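Local coordinates for uncharacterized protein MJ1062 (Methanocaldococcus jannaschii, PDB 3EO4) that is of unknown function but contains a GNAT-type acetyltransferase domain, the part in this chain, and so probably transfers acyl groups, at residues 14-19 / 65-70; 25-30 / 78-83; 33-38 / 98-103. All coordinates share one frame; numbering follows the deposited sequence.

Contact 1: 14-19 / 65-70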
# COMPACT_ATOMS: atom_id res chain seq x y z
N ILE A 14 -2.47 0.60 -20.20
CA ILE A 14 -2.33 -0.40 -19.16
C ILE A 14 -1.35 -1.46 -19.65
O ILE A 14 -1.51 -1.98 -20.75
CB ILE A 14 -3.66 -1.09 -18.85
CG1 ILE A 14 -4.60 -0.13 -18.10
CG2 ILE A 14 -3.43 -2.34 -18.02
CD1 ILE A 14 -5.40 0.79 -18.97
N ILE A 15 -0.36 -1.76 -18.83
CA ILE A 15 0.60 -2.83 -19.06
C ILE A 15 0.57 -3.73 -17.82
O ILE A 15 0.35 -3.26 -16.69
CB ILE A 15 2.01 -2.24 -19.25
CG1 ILE A 15 2.01 -1.27 -20.43
CG2 ILE A 15 3.04 -3.34 -19.50
CD1 ILE A 15 2.54 0.12 -20.10
N ILE A 16 0.74 -5.03 -18.03
CA ILE A 16 0.92 -5.93 -16.92
C ILE A 16 2.28 -6.61 -17.05
O ILE A 16 2.70 -6.94 -18.17
CB ILE A 16 -0.22 -6.96 -16.80
CG1 ILE A 16 -0.29 -7.88 -18.02
CG2 ILE A 16 -1.56 -6.25 -16.58
CD1 ILE A 16 -1.02 -9.17 -17.73
N ARG A 17 2.98 -6.76 -15.93
CA ARG A 17 4.29 -7.43 -15.90
C ARG A 17 4.33 -8.33 -14.67
O ARG A 17 3.68 -8.03 -13.64
CB ARG A 17 5.44 -6.41 -15.88
CG ARG A 17 5.48 -5.50 -14.64
CD ARG A 17 6.91 -5.30 -14.07
NE ARG A 17 6.90 -4.47 -12.85
CZ ARG A 17 6.84 -4.92 -11.59
NH1 ARG A 17 6.78 -6.23 -11.32
NH2 ARG A 17 6.83 -4.05 -10.57
N GLN A 18 5.08 -9.42 -14.74
CA GLN A 18 5.10 -10.34 -13.59
C GLN A 18 5.63 -9.64 -12.35
O GLN A 18 6.45 -8.71 -12.41
CB GLN A 18 5.80 -11.69 -13.84
CG GLN A 18 7.02 -11.64 -14.74
CD GLN A 18 7.85 -12.94 -14.75
OE1 GLN A 18 8.97 -12.97 -15.30
NE2 GLN A 18 7.33 -14.01 -14.15
N ILE A 19 5.09 -10.09 -11.22
CA ILE A 19 5.46 -9.61 -9.91
C ILE A 19 6.85 -10.07 -9.57
O ILE A 19 7.36 -11.03 -10.14
CB ILE A 19 4.47 -10.19 -8.85
CG1 ILE A 19 4.53 -9.39 -7.55
CG2 ILE A 19 4.71 -11.70 -8.65
CD1 ILE A 19 3.26 -9.52 -6.70
N TRP A 65 0.61 -10.76 -11.65
CA TRP A 65 1.16 -9.59 -12.35
C TRP A 65 0.90 -8.34 -11.51
O TRP A 65 -0.04 -8.28 -10.73
CB TRP A 65 0.51 -9.38 -13.71
CG TRP A 65 0.71 -10.40 -14.80
CD1 TRP A 65 1.64 -10.35 -15.82
CD2 TRP A 65 -0.09 -11.58 -15.06
NE1 TRP A 65 1.48 -11.42 -16.66
CE2 TRP A 65 0.43 -12.19 -16.23
CE3 TRP A 65 -1.18 -12.18 -14.41
CZ2 TRP A 65 -0.10 -13.39 -16.76
CZ3 TRP A 65 -1.71 -13.37 -14.94
CH2 TRP A 65 -1.17 -13.96 -16.10
N ILE A 66 1.77 -7.35 -11.69
CA ILE A 66 1.51 -6.00 -11.28
C ILE A 66 0.90 -5.29 -12.49
O ILE A 66 1.37 -5.47 -13.63
CB ILE A 66 2.84 -5.27 -10.92
CG1 ILE A 66 3.60 -6.04 -9.84
CG2 ILE A 66 2.59 -3.86 -10.46
CD1 ILE A 66 2.79 -6.21 -8.53
N ILE A 67 -0.11 -4.47 -12.23
CA ILE A 67 -0.74 -3.63 -13.25
C ILE A 67 -0.07 -2.26 -13.27
O ILE A 67 -0.01 -1.58 -12.25
CB ILE A 67 -2.24 -3.45 -12.95
CG1 ILE A 67 -2.93 -4.82 -12.77
CG2 ILE A 67 -2.89 -2.57 -14.01
CD1 ILE A 67 -4.32 -4.74 -12.14
N LEU A 68 0.45 -1.87 -14.42
CA LEU A 68 1.12 -0.61 -14.56
C LEU A 68 0.23 0.33 -15.35
O LEU A 68 -0.35 -0.06 -16.34
CB LEU A 68 2.40 -0.83 -15.33
CG LEU A 68 3.71 -1.22 -14.63
CD1 LEU A 68 3.56 -1.88 -13.28
CD2 LEU A 68 4.61 -2.03 -15.58
N LEU A 69 0.12 1.58 -14.90
CA LEU A 69 -0.64 2.57 -15.64
C LEU A 69 0.36 3.57 -16.19
O LEU A 69 1.16 4.12 -15.44
CB LEU A 69 -1.71 3.25 -14.76
CG LEU A 69 -2.37 4.51 -15.37
CD1 LEU A 69 -3.22 4.22 -16.62
CD2 LEU A 69 -3.19 5.27 -14.37
N ARG A 70 0.31 3.78 -17.50
CA ARG A 70 1.14 4.75 -18.16
C ARG A 70 0.29 5.98 -18.40
O ARG A 70 -0.77 5.91 -19.03
CB ARG A 70 1.69 4.23 -19.50
CG ARG A 70 2.63 5.21 -20.17
CD ARG A 70 3.04 4.75 -21.56
NE ARG A 70 3.66 3.42 -21.53
CZ ARG A 70 4.97 3.20 -21.46
NH1 ARG A 70 5.83 4.22 -21.38
NH2 ARG A 70 5.44 1.95 -21.45
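Trp65 begins the pairing with one face of its indole against Ile16, where strands 14-18 and 65-70 run antiparallel as neighbours in the sheet of the GNAT fold, with strand 4-6 beyond the first and strand 74-84 beyond the second. Ile16 CD1 sits 3.4 Å from the centroid of the five-membered ring of Trp65, only 6° off its normal, a CH-pi contact. That methyl is turned to the ring by CG1 of Ile16, held between the backbone N and the carbonyl carbon (chi1 63°). The edge of the same indole meets the backbone of Arg17, and Trp118 of helix 107-121 meets it edge-to-face. Ile66 and Arg17 form a hydrogen-bonded pair: Ile66 N reaches Arg17 O at 2.8 Å, and Arg17 N donates to Ile66 O. On the side of the sheet shared with Ile15 and Leu68, the Arg17 guanidinium lies flat over Ile66, NH1 being 3.5 Å from Ile66 CG1. That NH1 is fixed by two acceptors, its neighbour Gln18 O and, in a salt bridge, Asp23. Ile67 points to the other side, toward helix 107-121, where its CG2 lies alongside CG2 of Ile14. Leu68 returns to the Arg17 side and pairs with Ile15 through two backbone bonds, Leu68 N to Ile15 O at 2.7 Å and Ile15 N to Leu68 O at 3.0 Å; its CD2 also packs on CG of Arg17. At Arg70 the chain bends at chi3 (-57°), and the guanidinium atom NH2 ends 3.7 Å from Ile15 CD1.

Contact 2: 25-30 / 78-83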
# COMPACT_ATOMS: atom_id res chain seq x y z
N GLU A 25 5.72 -5.83 -0.52
CA GLU A 25 5.26 -4.89 0.52
C GLU A 25 4.15 -4.02 -0.01
O GLU A 25 3.24 -3.70 0.72
CB GLU A 25 6.40 -4.01 1.08
CG GLU A 25 7.64 -4.79 1.64
CD GLU A 25 8.74 -4.94 0.58
OE1 GLU A 25 8.45 -5.41 -0.55
OE2 GLU A 25 9.90 -4.58 0.85
N LEU A 26 4.24 -3.61 -1.27
CA LEU A 26 3.20 -2.80 -1.89
C LEU A 26 1.91 -3.62 -2.04
O LEU A 26 0.83 -3.16 -1.68
CB LEU A 26 3.64 -2.27 -3.24
CG LEU A 26 2.60 -1.61 -4.12
CD1 LEU A 26 1.97 -0.43 -3.41
CD2 LEU A 26 3.30 -1.11 -5.42
N LEU A 27 2.05 -4.84 -2.57
CA LEU A 27 0.93 -5.77 -2.62
C LEU A 27 0.33 -6.00 -1.24
O LEU A 27 -0.90 -5.92 -1.07
CB LEU A 27 1.32 -7.09 -3.29
CG LEU A 27 0.13 -8.07 -3.46
CD1 LEU A 27 -0.96 -7.60 -4.48
CD2 LEU A 27 0.60 -9.53 -3.77
N MSE A 28 1.15 -6.26 -0.23
CA MSE A 28 0.56 -6.41 1.12
C MSE A 28 -0.16 -5.12 1.57
O MSE A 28 -1.19 -5.19 2.21
CB MSE A 28 1.61 -6.80 2.16
CG MSE A 28 1.01 -7.06 3.52
SE MSE A 28 2.36 -7.66 4.80
CE MSE A 28 3.63 -6.20 4.55
N ALA A 29 0.39 -3.97 1.24
CA ALA A 29 -0.21 -2.70 1.65
C ALA A 29 -1.62 -2.47 1.07
O ALA A 29 -2.53 -1.99 1.75
CB ALA A 29 0.70 -1.54 1.33
N TRP A 30 -1.80 -2.86 -0.19
CA TRP A 30 -3.12 -2.85 -0.79
C TRP A 30 -4.09 -3.84 -0.10
O TRP A 30 -5.21 -3.49 0.21
CB TRP A 30 -3.01 -3.21 -2.25
CG TRP A 30 -2.37 -2.16 -3.09
CD1 TRP A 30 -2.40 -0.78 -2.91
CD2 TRP A 30 -1.63 -2.39 -4.29
NE1 TRP A 30 -1.71 -0.16 -3.94
CE2 TRP A 30 -1.23 -1.13 -4.80
CE3 TRP A 30 -1.27 -3.56 -5.00
CZ2 TRP A 30 -0.48 -1.00 -5.98
CZ3 TRP A 30 -0.52 -3.43 -6.16
CH2 TRP A 30 -0.15 -2.14 -6.65
N VAL A 78 -0.38 0.25 -9.94
CA VAL A 78 -1.71 0.65 -9.50
C VAL A 78 -2.55 -0.49 -9.00
O VAL A 78 -3.60 -0.24 -8.42
CB VAL A 78 -2.53 1.41 -10.61
CG1 VAL A 78 -1.84 2.72 -11.05
CG2 VAL A 78 -2.80 0.51 -11.80
N GLY A 79 -2.14 -1.74 -9.27
CA GLY A 79 -2.90 -2.89 -8.80
C GLY A 79 -2.21 -4.20 -9.10
O GLY A 79 -1.03 -4.22 -9.50
N SER A 80 -2.94 -5.30 -8.92
CA SER A 80 -2.43 -6.60 -9.25
C SER A 80 -3.51 -7.47 -9.86
O SER A 80 -4.68 -7.40 -9.45
CB SER A 80 -1.88 -7.27 -8.01
OG SER A 80 -1.30 -8.53 -8.38
N VAL A 81 -3.11 -8.29 -10.83
CA VAL A 81 -4.02 -9.26 -11.47
C VAL A 81 -3.31 -10.60 -11.48
O VAL A 81 -2.07 -10.65 -11.59
CB VAL A 81 -4.48 -8.78 -12.89
CG1 VAL A 81 -3.33 -8.78 -13.88
CG2 VAL A 81 -5.70 -9.59 -13.39
N ASN A 82 -4.07 -11.68 -11.33
CA ASN A 82 -3.51 -13.02 -11.13
C ASN A 82 -4.44 -14.11 -11.67
O ASN A 82 -5.65 -13.87 -11.82
CB ASN A 82 -3.21 -13.28 -9.63
CG ASN A 82 -4.48 -13.32 -8.77
OD1 ASN A 82 -5.41 -14.08 -9.03
ND2 ASN A 82 -4.49 -12.52 -7.71
N VAL A 83 -3.86 -15.28 -12.01
CA VAL A 83 -4.59 -16.51 -12.37
C VAL A 83 -4.02 -17.64 -11.57
O VAL A 83 -2.81 -17.76 -11.43
CB VAL A 83 -4.47 -16.91 -13.87
CG1 VAL A 83 -4.96 -15.79 -14.73
CG2 VAL A 83 -3.04 -17.16 -14.25
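This is a helix-on-sheet contact in the core of the GNAT domain: helix 25-30 lies across strand 78-83 at nearly a right angle (95°), the segment axes 9.3 Å apart, with no hydrogen bond between them. Trp30 and Leu27, one helical turn apart, do the touching. The indole of Trp30 reaches over the strand backbone with the far rim of its six-membered ring, CH2 coming to 3.3 Å from Gly79 N and CZ3 to 3.5 Å from Gly79 O. Here both Val78 and Gly79 bond to Ile67, consistent with a beta bulge. Gly79 CA stands over one face of that ring, 3.9 Å from its centroid, as a CH-pi contact. The ring rests directly on the Gly79 backbone, while Leu26 CD1 of the same helix packs on the opposite face; the indole is thus held between its own helix and the strand. Leu27 swings its branch away from the backbone N (chi1 -176°), carrying CD1 to 3.7 Å from Ser80 CB. The hydroxyl of Ser80 is hydrogen-bonded to Trp65 O on the adjoining strand. Ala29 of the second subunit touches Ala29 and Trp30. Strand 78-83 runs between strands 63-71 and 92-97, bonded to both; helix 24-31 packs on the sheet side away from helix 107-121, which Val81 and Val83 face, and beyond Leu27 stands helix 49-58, with His52 and Trp55.

Contact 3: 33-38 / 98-103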
# COMPACT_ATOMS: atom_id res chain seq x y z
N ASN A 33 -5.63 -2.91 3.33
CA ASN A 33 -6.53 -1.79 3.40
C ASN A 33 -7.98 -2.29 3.56
O ASN A 33 -8.49 -2.96 2.67
CB ASN A 33 -6.36 -0.94 2.15
CG ASN A 33 -6.96 0.43 2.30
OD1 ASN A 33 -8.04 0.59 2.83
ND2 ASN A 33 -6.27 1.44 1.80
N PRO A 34 -8.63 -1.98 4.72
CA PRO A 34 -10.00 -2.37 5.03
C PRO A 34 -11.01 -1.99 3.96
O PRO A 34 -12.07 -2.63 3.86
CB PRO A 34 -10.32 -1.58 6.31
CG PRO A 34 -9.01 -1.29 6.90
CD PRO A 34 -8.05 -1.13 5.78
N LEU A 35 -10.70 -0.95 3.18
CA LEU A 35 -11.54 -0.47 2.09
C LEU A 35 -11.50 -1.46 0.92
O LEU A 35 -12.35 -1.42 0.03
CB LEU A 35 -11.03 0.91 1.60
CG LEU A 35 -11.55 2.24 2.13
CD1 LEU A 35 -12.34 2.16 3.45
CD2 LEU A 35 -10.40 3.22 2.19
N ILE A 36 -10.46 -2.28 0.91
CA ILE A 36 -10.29 -3.32 -0.08
C ILE A 36 -10.68 -4.68 0.49
O ILE A 36 -11.41 -5.43 -0.16
CB ILE A 36 -8.85 -3.35 -0.63
CG1 ILE A 36 -8.60 -2.07 -1.45
CG2 ILE A 36 -8.63 -4.55 -1.54
CD1 ILE A 36 -7.20 -1.91 -2.01
N TYR A 37 -10.24 -5.00 1.71
CA TYR A 37 -10.44 -6.35 2.20
C TYR A 37 -11.86 -6.60 2.68
O TYR A 37 -12.22 -7.72 3.06
CB TYR A 37 -9.32 -6.80 3.17
CG TYR A 37 -9.22 -6.13 4.54
CD1 TYR A 37 -8.09 -5.39 4.89
CD2 TYR A 37 -10.21 -6.30 5.50
CE1 TYR A 37 -7.97 -4.81 6.17
CE2 TYR A 37 -10.10 -5.73 6.77
CZ TYR A 37 -8.98 -4.99 7.10
OH TYR A 37 -8.90 -4.43 8.37
N LYS A 38 -12.67 -5.54 2.64
CA LYS A 38 -14.14 -5.60 2.66
C LYS A 38 -14.68 -6.64 1.69
O LYS A 38 -15.76 -7.19 1.88
CB LYS A 38 -14.67 -4.32 2.04
CG LYS A 38 -15.19 -3.28 2.87
CD LYS A 38 -15.71 -2.23 1.90
CE LYS A 38 -17.10 -2.61 1.38
NZ LYS A 38 -18.15 -1.82 2.06
N GLY A 98 -5.30 -1.11 -6.43
CA GLY A 98 -4.89 -0.47 -5.20
C GLY A 98 -5.21 1.02 -5.04
O GLY A 98 -5.52 1.43 -3.94
N GLU A 99 -5.13 1.82 -6.10
CA GLU A 99 -5.49 3.25 -5.98
C GLU A 99 -6.97 3.36 -6.09
O GLU A 99 -7.54 2.87 -7.06
CB GLU A 99 -4.91 4.11 -7.11
CG GLU A 99 -3.46 3.98 -7.31
CD GLU A 99 -2.85 5.09 -8.17
OE1 GLU A 99 -1.65 4.97 -8.45
OE2 GLU A 99 -3.53 6.08 -8.57
N PHE A 100 -7.59 4.08 -5.15
CA PHE A 100 -9.06 4.10 -4.99
C PHE A 100 -9.84 4.98 -5.94
O PHE A 100 -11.00 4.69 -6.25
CB PHE A 100 -9.43 4.51 -3.56
CG PHE A 100 -8.95 3.55 -2.54
CD1 PHE A 100 -9.82 2.62 -2.00
CD2 PHE A 100 -7.61 3.56 -2.14
CE1 PHE A 100 -9.38 1.71 -1.04
CE2 PHE A 100 -7.16 2.67 -1.19
CZ PHE A 100 -8.03 1.73 -0.64
N PHE A 101 -9.24 6.08 -6.38
CA PHE A 101 -9.93 7.02 -7.25
C PHE A 101 -9.68 6.71 -8.73
O PHE A 101 -9.86 7.57 -9.59
CB PHE A 101 -9.58 8.46 -6.87
CG PHE A 101 -10.18 8.90 -5.56
CD1 PHE A 101 -11.51 9.36 -5.50
CD2 PHE A 101 -9.44 8.85 -4.38
CE1 PHE A 101 -12.09 9.77 -4.28
CE2 PHE A 101 -10.01 9.26 -3.15
CZ PHE A 101 -11.34 9.73 -3.11
N LEU A 102 -9.24 5.48 -8.98
CA LEU A 102 -9.11 4.90 -10.32
C LEU A 102 -10.25 3.94 -10.60
O LEU A 102 -10.62 3.73 -11.76
CB LEU A 102 -7.81 4.09 -10.42
CG LEU A 102 -6.49 4.85 -10.50
CD1 LEU A 102 -5.33 3.88 -10.80
CD2 LEU A 102 -6.56 5.93 -11.53
N TRP A 103 -10.78 3.33 -9.54
CA TRP A 103 -11.96 2.47 -9.61
C TRP A 103 -13.02 3.11 -10.49
O TRP A 103 -13.21 4.32 -10.46
CB TRP A 103 -12.53 2.17 -8.21
CG TRP A 103 -11.61 1.33 -7.32
CD1 TRP A 103 -10.31 1.03 -7.54
CD2 TRP A 103 -11.95 0.76 -6.03
NE1 TRP A 103 -9.82 0.25 -6.50
CE2 TRP A 103 -10.80 0.08 -5.56
CE3 TRP A 103 -13.12 0.73 -5.25
CZ2 TRP A 103 -10.78 -0.61 -4.34
CZ3 TRP A 103 -13.10 0.04 -4.03
CH2 TRP A 103 -11.93 -0.61 -3.58
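Phe100 has its CG opposite the carbonyl carbon (chi1 -63°), which extends its ring toward the short helix around 34-37, and the Asn33 side chain, trans to its own backbone N (chi1 -164°), brings the amide in from the other direction. The flat groups meet at the ring edge, Asn33 ND2 lying near the ring plane 3.0 Å from Phe100 CZ, with amide and ring planes 53° apart. Asn33 is the N-cap residue of the short, weakly bonded helix: its OD1 accepts from Leu35 N at 3.1 Å. Its ND2 donates to Ser32 O of the second subunit, whose Pro46 also packs on Phe100, so both ends of the amide are fixed. The side chains of Leu35 and Phe100 cross at about a right angle, with Leu35 CB 3.2 Å from Phe100 CE1; packing round the Phe100 rim is tight. Ile36 CG1 reaches both aromatic side chains, 3.9 Å from Phe100 CE1 and as far from Trp103 CZ2, and its CD1 continues to Gly98 CA at 4.2 Å. Trp103 takes Ile36 CG1 and Leu35 O at its indole edge, while Phe100 CA lies over one face; Trp103 NE1 is tied to Ile97 O. Segment 98-103, with a type I turn from Glu99 to Leu102, is the first part of a connection that in GNAT enzymes usually leads into the loop binding the CoA pyrophosphate. It leaves strand 92-97 for helix 107-121, Gly98 bonding to Val78 of strand 74-84, while the short helix follows helix 24-31.

From the N terminus, strand 13-18, helix 24-31 and the short helix 34-37 come in succession, and each later meets a partner in the same order: strand 63-71, strand 74-84 and the loop after strand 92-97. Contacts 1, 2 and 3 therefore close three long loops that cross one another along the chain, none lying within another. Contact 1 joins two sheet strands, contact 2 sets the helix on the next strand, and contact 3 binds the following short helix to the segment leaving the sheet. Trp65 with Ser80 and Val81 connects contacts 1 and 2; Val78 O with Gly98 N connects contacts 2 and 3, both of which reach the second subunit.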